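Local coordinates for protein annexin B22 (Schistosoma mansoni, PDB 4MDU) that binds acidic phospholipid membranes in a calcium-dependent manner, aggregates liposomes when calcium is present, and is involved in worm reproduction and host-parasite interaction, at residues I11-I16 and S320-Q325. Sequence-based numbering, arbitrary orientation.
Sequences ITRSLI and SEIDLQ
Arg13 curls over Ile322 where the N-terminal arm of this annexin, preceding helix 38-48, crosses the turn between helices 311-320 and 324-335 of the fourth annexin repeat. The contact is small, burying 147 Å² in all, yet two of its three touching residues, Arg13 and Ile322, are buried. From the backbone outward, CB of Arg13 lies 4.0 Å from CD1 of Ile322. The next carbon makes the closest approach: Arg13 CG is 3.6 Å from Ile322 CD1, with Ile322 CG1 also in van der Waals range. Because the arginine chain bends at both chi2 (-68°) and chi3 (-50°), its end returns over the same methyl: NE and CZ lie near Ile322 CD1, and NH1 at the tip is 3.9 Å from it. Ile322 CD1 consequently sits 3.8 Å above the guanidinium plane, displaced toward the rim, which is apolar packing against a charged group's face. The charge is answered outside the two segments: Arg13 NE forms a salt bridge with Glu142 OE2, an atom that also accepts from Ser14 N; NH2 adds a weak hydrogen bond to Thr137 O.

Glu321 does not pair with this arginine: its OE2 is 6.1 Å from Arg13 NE. Its other oxygen, OE1, accepts from Asn68 N, while OE2 reaches the arm through solvent. One water bridges OE2 to Ile11 O, donating to both. The second links the segments beside Arg13, accepting from its backbone N at 2.8 Å and donating to Glu321 OE2 at 2.7 Å.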
loop_
_atom_site.group_PDB
_atom_site.type_symbol
_atom_site.label_atom_id
_atom_site.label_comp_id
_atom_site.label_asym_id
_atom_site.label_seq_id
_atom_site.Cartn_x
_atom_site.Cartn_y
_atom_site.Cartn_z
ATOM N N ILE B 11 -16.613 -23.316 -19.642
ATOM C CA ILE B 11 -16.964 -24.264 -18.589
ATOM C C ILE B 11 -16.109 -24.128 -17.338
ATOM O O ILE B 11 -16.588 -24.369 -16.223
ATOM C CB ILE B 11 -16.904 -25.729 -19.072
ATOM C CG1 ILE B 11 -17.918 -25.971 -20.193
ATOM C CG2 ILE B 11 -17.191 -26.671 -17.918
ATOM C CD1 ILE B 11 -17.476 -25.470 -21.554
ATOM N N THR B 12 -14.852 -23.739 -17.513
ATOM C CA THR B 12 -13.959 -23.583 -16.371
ATOM C C THR B 12 -13.071 -22.350 -16.463
ATOM O O THR B 12 -12.984 -21.698 -17.502
ATOM C CB THR B 12 -13.034 -24.799 -16.203
ATOM O OG1 THR B 12 -12.095 -24.845 -17.288
ATOM C CG2 THR B 12 -13.836 -26.085 -16.167
ATOM N N ARG B 13 -12.421 -22.037 -15.351
ATOM C CA ARG B 13 -11.295 -21.123 -15.366
ATOM C C ARG B 13 -10.218 -21.845 -16.152
ATOM O O ARG B 13 -10.250 -23.068 -16.281
ATOM C CB ARG B 13 -10.806 -20.857 -13.944
ATOM C CG ARG B 13 -11.803 -20.100 -13.063
ATOM C CD ARG B 13 -11.971 -18.677 -13.544
ATOM N NE ARG B 13 -10.675 -18.019 -13.734
ATOM C CZ ARG B 13 -10.180 -17.081 -12.930
ATOM N NH1 ARG B 13 -10.866 -16.684 -11.853
ATOM N NH2 ARG B 13 -8.994 -16.539 -13.193
ATOM N N SER B 14 -9.256 -21.104 -16.667
ATOM C CA SER B 14 -8.261 -21.705 -17.538
ATOM C C SER B 14 -7.430 -22.745 -16.783
ATOM O O SER B 14 -7.055 -22.512 -15.635
ATOM C CB SER B 14 -7.356 -20.624 -18.120
ATOM O OG SER B 14 -6.026 -21.112 -18.184
ATOM N N LEU B 15 -7.116 -23.868 -17.434
ATOM C CA LEU B 15 -6.354 -24.950 -16.795
ATOM C C LEU B 15 -4.957 -24.529 -16.361
ATOM O O LEU B 15 -4.307 -25.204 -15.556
ATOM C CB LEU B 15 -6.247 -26.171 -17.704
ATOM C CG LEU B 15 -6.891 -27.431 -17.138
ATOM C CD1 LEU B 15 -8.403 -27.238 -17.113
ATOM C CD2 LEU B 15 -6.511 -28.639 -17.982
ATOM N N ILE B 16 -4.488 -23.413 -16.896
ATOM C CA ILE B 16 -3.179 -22.928 -16.515
ATOM C C ILE B 16 -3.075 -22.649 -14.998
ATOM O O ILE B 16 -1.978 -22.682 -14.436
ATOM C CB ILE B 16 -2.812 -21.686 -17.321
ATOM C CG1 ILE B 16 -1.297 -21.507 -17.340
ATOM C CG2 ILE B 16 -3.522 -20.465 -16.756
ATOM C CD1 ILE B 16 -0.792 -20.857 -18.602
ATOM N N SER B 320 -12.963 -20.586 -5.160
ATOM C CA SER B 320 -13.745 -21.751 -4.790
ATOM C C SER B 320 -13.656 -22.849 -5.840
ATOM O O SER B 320 -13.596 -24.032 -5.507
ATOM C CB SER B 320 -15.203 -21.357 -4.537
ATOM O OG SER B 320 -15.824 -20.873 -5.708
ATOM N N GLU B 321 -13.657 -22.462 -7.111
ATOM C CA GLU B 321 -13.632 -23.458 -8.163
ATOM C C GLU B 321 -12.217 -23.694 -8.677
ATOM O O GLU B 321 -12.034 -24.403 -9.654
ATOM C CB GLU B 321 -14.622 -23.134 -9.304
ATOM C CG GLU B 321 -14.490 -21.764 -9.943
ATOM C CD GLU B 321 -15.577 -21.508 -10.993
ATOM O OE1 GLU B 321 -16.702 -21.109 -10.608
ATOM O OE2 GLU B 321 -15.312 -21.720 -12.201
ATOM N N ILE B 322 -11.218 -23.143 -7.994
ATOM C CA ILE B 322 -9.833 -23.383 -8.409
ATOM C C ILE B 322 -8.987 -24.057 -7.340
ATOM O O ILE B 322 -8.585 -25.212 -7.488
ATOM C CB ILE B 322 -9.133 -22.090 -8.876
ATOM C CG1 ILE B 322 -9.970 -21.414 -9.974
ATOM C CG2 ILE B 322 -7.720 -22.410 -9.408
ATOM C CD1 ILE B 322 -9.524 -20.005 -10.290
ATOM N N ASP B 323 -8.722 -23.349 -6.248
ATOM C CA ASP B 323 -7.734 -23.846 -5.312
ATOM C C ASP B 323 -8.059 -23.491 -3.857
ATOM O O ASP B 323 -7.184 -23.511 -3.001
ATOM C CB ASP B 323 -6.364 -23.272 -5.690
ATOM C CG ASP B 323 -6.428 -21.791 -5.967
ATOM O OD1 ASP B 323 -7.489 -21.175 -5.672
ATOM O OD2 ASP B 323 -5.438 -21.239 -6.495
ATOM N N LEU B 324 -9.311 -23.145 -3.590
ATOM C CA LEU B 324 -9.672 -22.649 -2.268
ATOM C C LEU B 324 -9.335 -23.637 -1.114
ATOM O O LEU B 324 -8.834 -23.225 -0.090
ATOM C CB LEU B 324 -11.135 -22.183 -2.229
ATOM C CG LEU B 324 -11.588 -21.684 -0.847
ATOM C CD1 LEU B 324 -10.691 -20.538 -0.354
ATOM C CD2 LEU B 324 -13.050 -21.243 -0.891
ATOM N N GLN B 325 -9.578 -24.928 -1.293
ATOM C CA GLN B 325 -9.215 -25.888 -0.254
ATOM C C GLN B 325 -7.737 -25.801 0.136
ATOM O O GLN B 325 -7.400 -25.847 1.319
ATOM C CB GLN B 325 -9.562 -27.316 -0.653
ATOM C CG GLN B 325 -9.361 -28.312 0.486
ATOM C CD GLN B 325 -10.327 -28.081 1.636
ATOM O OE1 GLN B 325 -9.921 -27.992 2.799
ATOM N NE2 GLN B 325 -11.613 -27.975 1.317
HETATM O O HOH W 1 -16.942 -22.227 -14.038
HETATM O O HOH W 2 -13.201 -23.279 -12.952
#